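Local structure of O-ureido-L-serine synthase (Streptomyces lavendulae, 3X44) at residues S98-K103 against R296-F301; H217-L222 against A262-G267. The protein joins hydroxyurea to O-acetyl-L-serine with the help of pyridoxal 5'-phosphate, giving O-ureido-L-serine on the way to the antibiotic D-cycloserine, and also makes L-cysteine from sulfide. The protein carries 1 engineered substitution. All blocks are in the same frame, centred on the assembly; numbering follows the deposited sequence.

Contact 1: S98-K103 against R296-F301; sequences SVERRK and RYLSTF
Glu-100 spreads its carboxylate across the beta turn that runs from Tyr-297 to Thr-300, and each oxygen takes one bond from Ser-299. The backbone N of Ser-299 meets Glu-100 OE2 at 2.8 Å on its syn lone pair, though bent at the hydrogen (139°), while Ser-299 OG donates a hydrogen bond to Glu-100 OE1 at 2.8 Å, somewhat out of the carboxylate plane. A bend at chi2 (97°) brings the carboxylate back over Arg-296, with Glu-100 CD 3.5 Å from Arg-296 O. Beside this pair, Ser-98 OG donates to the backbone O of Arg-296 at 2.8 Å, approaching almost in line with the carbonyl.

In this fold-type II PLP enzyme the contact pins the start of helix 99-107, next to the four-stranded parallel sheet, to the loop that follows strand 285-290 of the six-stranded one. The extended Arg-101 reaches past the serine to Tyr-297: its NH2 donates to Tyr-297 OH at 3.1 Å in a nearly straight bond (167°), with guanidinium and phenol planes steeply inclined to each other. Arg-101 NH1 gives an in-plane bond to Ser-98 OG at 3.2 Å, so that hydroxyl both donates and accepts. Further out, Ser-71 O holds Arg-101 NE and Asp-292 bonds Tyr-297 OH, whereas the guanidinium of Arg-296 leads away to Asn-73 and to Glu-295 of the second subunit.

Contact 2: H217-L222 against A262-G267; sequences HQIQGL and AGISAG. With PUS ((E)-O-(carbamoylamino)-N-({3-hydroxy-2-methyl-5-[(phosphonooxy)methyl]pyridin-4-yl}methylidene)-L-serine), chain C.
Ile-219 lays its CG2 methyl against the first turn of helix 264-278, 3.5 Å from CA of Ser-265 and 4.0 Å from CG2 of Ile-264. That branch stands anti to the Ile-219 backbone N, which directs it at the helix backbone. Leu-222 closes the ligand end of this tightly packed part: its CD2 touches both Ser-265 CB, at 3.8 Å, and C6 of the pyridine ring of PUS, at 3.4 Å.

Ser-265 is the polar link between helix and ligand. With chi1 at 72°, its OG points to the cofactor ring and donates to PUS N1 at 2.7 Å, the serine-to-pyridine bond known from the cysteine synthase family; such a neutral donor would be expected to leave the ring nitrogen largely unprotonated. The loop supplies a second hold on the ligand, as Gly-221 O accepts from NZ2 of the ureido group at 2.9 Å. Gly-221 itself, with phi at 109°, lies hard against the ring of PUS.

The Gln-220 side is looser. Here a water bridges the two backbones, donating to Gln-220 O and accepting from Ser-265 N, both at 2.9 Å. Gln-218 contributes mainly its carbonyl O, near CG2 of Ile-264.

Around this core, Ile-219 also rests on Pro-203 at the end of strand 197-203 and on Glu-244 of helix 244-257, while Ile-264 packs against Ala-247 of that same helix.

Overall arrangement
Contacts 1 and 2 lie with their centres 12 Å apart and touch directly. Gln-220 joins them: its OE1 probably accepts a hydrogen bond from Ser-98 N at 3.1 Å and also packs on Arg-101. Between 296-301 and 262-267, Tyr-297 CE2 lies 3.5 Å from Gly-263 CA, while Phe-301 of 296-301 rests on the Gln-218 side chain of 217-222. Contact 2 grips PUS directly, through Ser-265 and Gly-221, whereas contact 1 reaches the ligand through Tyr-297, whose side chain comes within about 4 Å of it. Contact 1 also faces the second subunit. In sequence, both segments of contact 2 fall between those of contact 1.

Contact 1: S98-K103 against R296-F301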
ATOM      1  N   SER A  98      32.639  -1.016 -10.022  1.00 19.84           N
ATOM      2  CA  SER A  98      32.630  -2.361  -9.440  1.00 19.08           C
ATOM      3  C   SER A  98      32.205  -3.485 -10.379  1.00 19.94           C
ATOM      4  O   SER A  98      31.307  -3.319 -11.203  1.00 18.28           O
ATOM      5  CB  SER A  98      31.776  -2.386  -8.166  1.00 16.98           C
ATOM      6  OG  SER A  98      30.401  -2.516  -8.460  1.00 20.27           O
ATOM      7  N   VAL A  99      32.861  -4.634 -10.235  1.00 18.55           N
ATOM      8  CA  VAL A  99      32.578  -5.788 -11.074  1.00 19.18           C
ATOM      9  C   VAL A  99      31.147  -6.278 -10.895  1.00 20.52           C
ATOM     10  O   VAL A  99      30.563  -6.836 -11.827  1.00 22.39           O
ATOM     11  CB  VAL A  99      33.592  -6.943 -10.815  1.00 20.58           C
ATOM     12  CG1 VAL A  99      33.503  -7.432  -9.363  1.00 18.13           C
ATOM     13  CG2 VAL A  99      33.332  -8.086 -11.786  1.00 20.25           C
ATOM     14  N   GLU A 100      30.576  -6.045  -9.712  1.00 19.54           N
ATOM     15  CA  GLU A 100      29.197  -6.440  -9.441  1.00 19.37           C
ATOM     16  C   GLU A 100      28.294  -5.816 -10.507  1.00 19.01           C
ATOM     17  O   GLU A 100      27.319  -6.426 -10.953  1.00 18.44           O
ATOM     18  CB  GLU A 100      28.760  -5.962  -8.048  1.00 19.84           C
ATOM     19  CG  GLU A 100      29.310  -6.808  -6.892  1.00 20.73           C
ATOM     20  CD  GLU A 100      30.564  -6.197  -6.273  1.00 21.15           C
ATOM     21  OE1 GLU A 100      31.243  -5.416  -6.969  1.00 18.13           O
ATOM     22  OE2 GLU A 100      30.873  -6.498  -5.097  1.00 19.77           O
ATOM     23  N   ARG A 101      28.628  -4.591 -10.903  1.00 17.37           N
ATOM     24  CA  ARG A 101      27.874  -3.882 -11.931  1.00 16.74           C
ATOM     25  C   ARG A 101      27.987  -4.634 -13.258  1.00 17.21           C
ATOM     26  O   ARG A 101      26.993  -4.818 -13.960  1.00 19.73           O
ATOM     27  CB  ARG A 101      28.419  -2.466 -12.102  1.00 16.43           C
ATOM     28  CG  ARG A 101      27.974  -1.478 -11.042  1.00 14.05           C
ATOM     29  CD  ARG A 101      28.987  -0.347 -10.905  1.00 13.61           C
ATOM     30  NE  ARG A 101      28.376   0.834 -10.308  1.00 15.61           N
ATOM     31  CZ  ARG A 101      28.183   0.994  -9.003  1.00 18.70           C
ATOM     32  NH1 ARG A 101      28.559   0.043  -8.154  1.00 20.20           N
ATOM     33  NH2 ARG A 101      27.591   2.089  -8.550  1.00 21.15           N
ATOM     34  N   ARG A 102      29.198  -5.059 -13.610  1.00 16.40           N
ATOM     35  CA  ARG A 102      29.387  -5.802 -14.855  1.00 19.86           C
ATOM     36  C   ARG A 102      28.571  -7.098 -14.838  1.00 18.79           C
ATOM     37  O   ARG A 102      27.921  -7.459 -15.820  1.00 19.01           O
ATOM     38  CB  ARG A 102      30.858  -6.175 -15.061  1.00 20.18           C
ATOM     39  CG  ARG A 102      31.811  -5.016 -15.317  1.00 18.30           C
ATOM     40  CD  ARG A 102      33.229  -5.560 -15.363  1.00 19.88           C
ATOM     41  NE  ARG A 102      34.239  -4.519 -15.223  1.00 20.00           N
ATOM     42  CZ  ARG A 102      35.511  -4.661 -15.578  1.00 20.20           C
ATOM     43  NH1 ARG A 102      36.360  -3.656 -15.413  1.00 20.31           N
ATOM     44  NH2 ARG A 102      35.935  -5.804 -16.098  1.00 20.64           N
ATOM     45  N   LYS A 103      28.611  -7.797 -13.713  1.00 18.43           N
ATOM     46  CA  LYS A 103      27.907  -9.060 -13.597  1.00 17.47           C
ATOM     47  C   LYS A 103      26.400  -8.893 -13.607  1.00 20.31           C
ATOM     48  O   LYS A 103      25.683  -9.710 -14.193  1.00 22.92           O
ATOM     49  CB  LYS A 103      28.342  -9.788 -12.323  1.00 21.54           C
ATOM     50  CG  LYS A 103      29.685 -10.490 -12.456  1.00 24.40           C
ATOM     51  CD  LYS A 103      30.054 -11.231 -11.182  1.00 25.73           C
ATOM     52  CE  LYS A 103      31.398 -11.927 -11.321  1.00 26.37           C
ATOM     53  NZ  LYS A 103      31.322 -13.332 -10.848  1.00 26.61           N
ATOM     54  N   ARG A 296      26.273  -4.287  -4.180  1.00 20.70           N
ATOM     55  CA  ARG A 296      27.068  -4.250  -5.407  1.00 20.41           C
ATOM     56  C   ARG A 296      28.392  -3.531  -5.147  1.00 20.20           C
ATOM     57  O   ARG A 296      29.044  -3.041  -6.068  1.00 20.30           O
ATOM     58  CB  ARG A 296      26.297  -3.587  -6.571  1.00 19.58           C
ATOM     59  CG  ARG A 296      25.603  -2.259  -6.284  1.00 15.59           C
ATOM     60  CD  ARG A 296      24.460  -2.025  -7.271  1.00 17.87           C
ATOM     61  NE  ARG A 296      23.468  -3.102  -7.226  1.00 14.87           N
ATOM     62  CZ  ARG A 296      22.225  -3.012  -7.703  1.00 17.26           C
ATOM     63  NH1 ARG A 296      21.795  -1.888  -8.270  1.00 14.05           N
ATOM     64  NH2 ARG A 296      21.401  -4.053  -7.601  1.00 19.15           N
ATOM     65  N   TYR A 297      28.795  -3.508  -3.877  1.00 19.03           N
ATOM     66  CA  TYR A 297      30.024  -2.850  -3.457  1.00 19.89           C
ATOM     67  C   TYR A 297      30.936  -3.772  -2.651  1.00 21.54           C
ATOM     68  O   TYR A 297      31.921  -3.325  -2.060  1.00 22.39           O
ATOM     69  CB  TYR A 297      29.682  -1.613  -2.621  1.00 18.39           C
ATOM     70  CG  TYR A 297      28.892  -0.581  -3.388  1.00 20.17           C
ATOM     71  CD1 TYR A 297      29.537   0.471  -4.036  1.00 18.66           C
ATOM     72  CD2 TYR A 297      27.505  -0.675  -3.490  1.00 16.82           C
ATOM     73  CE1 TYR A 297      28.822   1.407  -4.771  1.00 20.57           C
ATOM     74  CE2 TYR A 297      26.786   0.251  -4.220  1.00 19.35           C
ATOM     75  CZ  TYR A 297      27.446   1.294  -4.862  1.00 20.12           C
ATOM     76  OH  TYR A 297      26.726   2.222  -5.585  1.00 15.31           O
ATOM     77  N   LEU A 298      30.606  -5.060  -2.632  1.00 21.16           N
ATOM     78  CA  LEU A 298      31.391  -6.039  -1.898  1.00 22.17           C
ATOM     79  C   LEU A 298      32.864  -5.999  -2.282  1.00 21.17           C
ATOM     80  O   LEU A 298      33.735  -6.233  -1.447  1.00 21.32           O
ATOM     81  CB  LEU A 298      30.856  -7.451  -2.153  1.00 22.05           C
ATOM     82  CG  LEU A 298      29.549  -7.897  -1.498  1.00 26.06           C
ATOM     83  CD1 LEU A 298      29.596  -9.399  -1.295  1.00 23.63           C
ATOM     84  CD2 LEU A 298      29.344  -7.190  -0.179  1.00 26.41           C
ATOM     85  N   SER A 299      33.130  -5.707  -3.552  1.00 18.30           N
ATOM     86  CA  SER A 299      34.487  -5.659  -4.079  1.00 17.38           C
ATOM     87  C   SER A 299      35.101  -4.269  -4.044  1.00 19.16           C
ATOM     88  O   SER A 299      36.180  -4.058  -4.588  1.00 24.58           O
ATOM     89  CB  SER A 299      34.498  -6.150  -5.525  1.00 19.32           C
ATOM     90  OG  SER A 299      33.962  -5.158  -6.391  1.00 18.20           O
ATOM     91  N   THR A 300      34.423  -3.321  -3.418  1.00 19.86           N
ATOM     92  CA  THR A 300      34.932  -1.958  -3.354  1.00 21.44           C
ATOM     93  C   THR A 300      35.588  -1.662  -2.011  1.00 21.34           C
ATOM     94  O   THR A 300      35.589  -2.504  -1.113  1.00 19.24           O
ATOM     95  CB  THR A 300      33.804  -0.955  -3.589  1.00 21.85           C
ATOM     96  OG1 THR A 300      32.941  -0.931  -2.444  1.00 21.97           O
ATOM     97  CG2 THR A 300      32.993  -1.355  -4.831  1.00 20.64           C
ATOM     98  N   PHE A 301      36.133  -0.460  -1.868  1.00 21.69           N
ATOM     99  CA  PHE A 301      36.802  -0.101  -0.629  1.00 21.56           C
ATOM    100  C   PHE A 301      35.854  -0.055   0.558  1.00 22.35           C
ATOM    101  O   PHE A 301      36.268   0.189   1.689  1.00 20.83           O
ATOM    102  CB  PHE A 301      37.566   1.221  -0.791  1.00 23.35           C
ATOM    103  CG  PHE A 301      36.708   2.452  -0.749  1.00 23.87           C
ATOM    104  CD1 PHE A 301      37.094   3.544   0.027  1.00 25.87           C
ATOM    105  CD2 PHE A 301      35.566   2.558  -1.531  1.00 21.69           C
ATOM    106  CE1 PHE A 301      36.356   4.730   0.016  1.00 25.05           C
ATOM    107  CE2 PHE A 301      34.820   3.738  -1.550  1.00 26.76           C
ATOM    108  CZ  PHE A 301      35.218   4.828  -0.774  1.00 25.18           C
TER

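Contact 2: H217-L222 against A262-G267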
ATOM      1  N   HIS A 217      36.908   9.270  -8.898  1.00 22.60           N
ATOM      2  CA  HIS A 217      36.680   9.183  -7.458  1.00 19.95           C
ATOM      3  C   HIS A 217      35.981   7.879  -7.094  1.00 18.93           C
ATOM      4  O   HIS A 217      35.555   7.128  -7.973  1.00 18.30           O
ATOM      5  CB  HIS A 217      35.835  10.368  -6.996  1.00 20.11           C
ATOM      6  CG  HIS A 217      34.501  10.439  -7.668  1.00 23.01           C
ATOM      7  ND1 HIS A 217      33.365   9.876  -7.125  1.00 23.19           N
ATOM      8  CD2 HIS A 217      34.136  10.937  -8.873  1.00 20.30           C
ATOM      9  CE1 HIS A 217      32.360  10.023  -7.969  1.00 24.59           C
ATOM     10  NE2 HIS A 217      32.802  10.663  -9.037  1.00 24.21           N
ATOM     11  N   GLN A 218      35.839   7.629  -5.795  1.00 16.88           N
ATOM     12  CA  GLN A 218      35.236   6.390  -5.326  1.00 20.25           C
ATOM     13  C   GLN A 218      33.750   6.401  -4.979  1.00 21.11           C
ATOM     14  O   GLN A 218      33.210   5.375  -4.566  1.00 19.67           O
ATOM     15  CB  GLN A 218      36.037   5.869  -4.138  1.00 22.00           C
ATOM     16  CG  GLN A 218      37.516   5.762  -4.448  1.00 26.59           C
ATOM     17  CD  GLN A 218      38.244   4.829  -3.514  1.00 28.15           C
ATOM     18  OE1 GLN A 218      38.145   3.607  -3.636  1.00 29.75           O
ATOM     19  NE2 GLN A 218      38.984   5.400  -2.572  1.00 30.82           N
ATOM     20  N   ILE A 219      33.078   7.536  -5.131  1.00 17.33           N
ATOM     21  CA  ILE A 219      31.654   7.544  -4.815  1.00 18.80           C
ATOM     22  C   ILE A 219      30.872   7.224  -6.084  1.00 18.50           C
ATOM     23  O   ILE A 219      30.169   8.064  -6.645  1.00 17.57           O
ATOM     24  CB  ILE A 219      31.191   8.885  -4.205  1.00 15.57           C
ATOM     25  CG1 ILE A 219      32.134   9.299  -3.074  1.00 20.19           C
ATOM     26  CG2 ILE A 219      29.808   8.718  -3.619  1.00 15.74           C
ATOM     27  CD1 ILE A 219      31.778  10.617  -2.411  1.00 22.06           C
ATOM     28  N   GLN A 220      31.015   5.972  -6.510  1.00 18.73           N
ATOM     29  CA  GLN A 220      30.391   5.444  -7.715  1.00 18.41           C
ATOM     30  C   GLN A 220      28.965   5.916  -7.950  1.00 20.20           C
ATOM     31  O   GLN A 220      28.098   5.783  -7.085  1.00 16.30           O
ATOM     32  CB  GLN A 220      30.452   3.909  -7.693  1.00 18.75           C
ATOM     33  CG  GLN A 220      31.824   3.369  -7.296  1.00 19.10           C
ATOM     34  CD  GLN A 220      32.149   2.009  -7.902  1.00 21.16           C
ATOM     35  OE1 GLN A 220      31.494   1.556  -8.839  1.00 19.52           O
ATOM     36  NE2 GLN A 220      33.168   1.354  -7.363  1.00 22.28           N
ATOM     37  N   GLY A 221      28.733   6.474  -9.134  1.00 16.55           N
ATOM     38  CA  GLY A 221      27.406   6.944  -9.471  1.00 16.12           C
ATOM     39  C   GLY A 221      27.315   8.457  -9.503  1.00 18.32           C
ATOM     40  O   GLY A 221      26.459   9.019 -10.185  1.00 18.16           O
ATOM     41  N   LEU A 222      28.205   9.121  -8.774  1.00 17.62           N
ATOM     42  CA  LEU A 222      28.192  10.579  -8.723  1.00 17.76           C
ATOM     43  C   LEU A 222      29.229  11.265  -9.591  1.00 18.57           C
ATOM     44  O   LEU A 222      30.179  10.649 -10.095  1.00 15.93           O
ATOM     45  CB  LEU A 222      28.421  11.074  -7.292  1.00 18.48           C
ATOM     46  CG  LEU A 222      27.613  10.466  -6.148  1.00 18.87           C
ATOM     47  CD1 LEU A 222      27.997  11.147  -4.844  1.00 19.57           C
ATOM     48  CD2 LEU A 222      26.132  10.641  -6.425  1.00 18.36           C
ATOM     49  N   ALA A 262      23.528   0.185   2.403  1.00 18.45           N
ATOM     50  CA  ALA A 262      23.456   0.976   1.178  1.00 19.35           C
ATOM     51  C   ALA A 262      24.821   1.261   0.562  1.00 20.04           C
ATOM     52  O   ALA A 262      25.859   0.972   1.156  1.00 24.05           O
ATOM     53  CB  ALA A 262      22.726   2.285   1.467  1.00 18.47           C
ATOM     54  N   GLY A 263      24.812   1.847  -0.632  1.00 21.32           N
ATOM     55  CA  GLY A 263      26.058   2.145  -1.320  1.00 20.37           C
ATOM     56  C   GLY A 263      26.841   3.335  -0.785  1.00 17.94           C
ATOM     57  O   GLY A 263      26.518   3.886   0.265  1.00 18.91           O
ATOM     58  N   ILE A 264      27.876   3.728  -1.524  1.00 16.11           N
ATOM     59  CA  ILE A 264      28.726   4.845  -1.134  1.00 16.03           C
ATOM     60  C   ILE A 264      28.007   6.176  -1.196  1.00 17.58           C
ATOM     61  O   ILE A 264      28.027   6.936  -0.232  1.00 18.89           O
ATOM     62  CB  ILE A 264      29.981   4.940  -2.012  1.00 16.94           C
ATOM     63  CG1 ILE A 264      30.476   3.542  -2.376  1.00 15.08           C
ATOM     64  CG2 ILE A 264      31.064   5.708  -1.278  1.00 16.64           C
ATOM     65  CD1 ILE A 264      31.058   2.764  -1.196  1.00 19.54           C
ATOM     66  N   SER A 265      27.366   6.460  -2.326  1.00 18.21           N
ATOM     67  CA  SER A 265      26.642   7.715  -2.469  1.00 20.47           C
ATOM     68  C   SER A 265      25.611   7.824  -1.358  1.00 18.60           C
ATOM     69  O   SER A 265      25.277   8.921  -0.918  1.00 18.39           O
ATOM     70  CB  SER A 265      25.954   7.800  -3.838  1.00 18.72           C
ATOM     71  OG  SER A 265      24.852   6.922  -3.925  1.00 15.72           O
ATOM     72  N   ALA A 266      25.117   6.678  -0.904  1.00 17.53           N
ATOM     73  CA  ALA A 266      24.134   6.659   0.168  1.00 20.77           C
ATOM     74  C   ALA A 266      24.805   7.124   1.457  1.00 20.76           C
ATOM     75  O   ALA A 266      24.258   7.952   2.194  1.00 22.44           O
ATOM     76  CB  ALA A 266      23.565   5.256   0.338  1.00 22.17           C
ATOM     77  N   GLY A 267      25.992   6.596   1.725  1.00 19.75           N
ATOM     78  CA  GLY A 267      26.703   7.004   2.921  1.00 20.48           C
ATOM     79  C   GLY A 267      27.052   8.481   2.850  1.00 20.84           C
ATOM     80  O   GLY A 267      27.135   9.165   3.873  1.00 18.11           O
TER
HETATM   81  N   PUS C 400      23.784   6.665 -11.651  1.00 20.82           N
HETATM   82  CA  PUS C 400      23.710   6.865 -13.154  1.00 22.23           C
HETATM   83  CB  PUS C 400      24.587   8.081 -13.619  1.00 21.18           C
HETATM   84  OG  PUS C 400      26.018   7.859 -13.232  1.00 24.28           O
HETATM   85  ND  PUS C 400      26.916   8.468 -14.187  1.00 25.49           N
HETATM   86  CE  PUS C 400      27.822   9.379 -13.765  1.00 24.50           C
HETATM   87  NZ2 PUS C 400      27.651  10.009 -12.589  1.00 23.66           N
HETATM   88  OZ1 PUS C 400      28.774   9.627 -14.435  1.00 25.91           O
HETATM   89  C   PUS C 400      24.202   5.577 -13.850  1.00 22.51           C
HETATM   90  O   PUS C 400      24.184   4.540 -13.248  1.00 22.53           O
HETATM   91  OT  PUS C 400      24.600   5.612 -14.990  1.00 22.02           O
HETATM   92  C2  PUS C 400      24.171   6.168  -7.248  1.00 15.85           C
HETATM   93  C3  PUS C 400      23.943   6.222  -8.704  1.00 15.79           C
HETATM   94  C4  PUS C 400      23.510   7.488  -9.307  1.00 17.56           C
HETATM   95  C5  PUS C 400      23.292   8.648  -8.434  1.00 19.05           C
HETATM   96  C6  PUS C 400      23.536   8.492  -6.992  1.00 16.00           C
HETATM   97  C2A PUS C 400      24.654   4.900  -6.602  1.00 16.63           C
HETATM   98  C4A PUS C 400      23.444   7.655 -10.809  1.00 19.39           C
HETATM   99  C5A PUS C 400      22.835   9.987  -8.992  1.00 15.90           C
HETATM  100  N1  PUS C 400      23.960   7.289  -6.473  1.00 18.81           N
HETATM  101  O3  PUS C 400      24.072   5.108  -9.451  1.00 17.29           O
HETATM  102  O1P PUS C 400      21.569  10.465 -11.726  1.00 16.14           O
HETATM  103  O2P PUS C 400      19.623  11.034 -10.511  1.00 15.48           O
HETATM  104  O3P PUS C 400      21.642  12.230 -10.132  1.00 17.15           O
HETATM  105  O4P PUS C 400      21.422   9.931  -9.381  1.00 16.71           O
HETATM  106  P   PUS C 400      21.069  10.919 -10.443  1.00 17.48           P
HETATM  107  O   HOH W   1      27.810   4.544  -4.500  1.00 16.56           O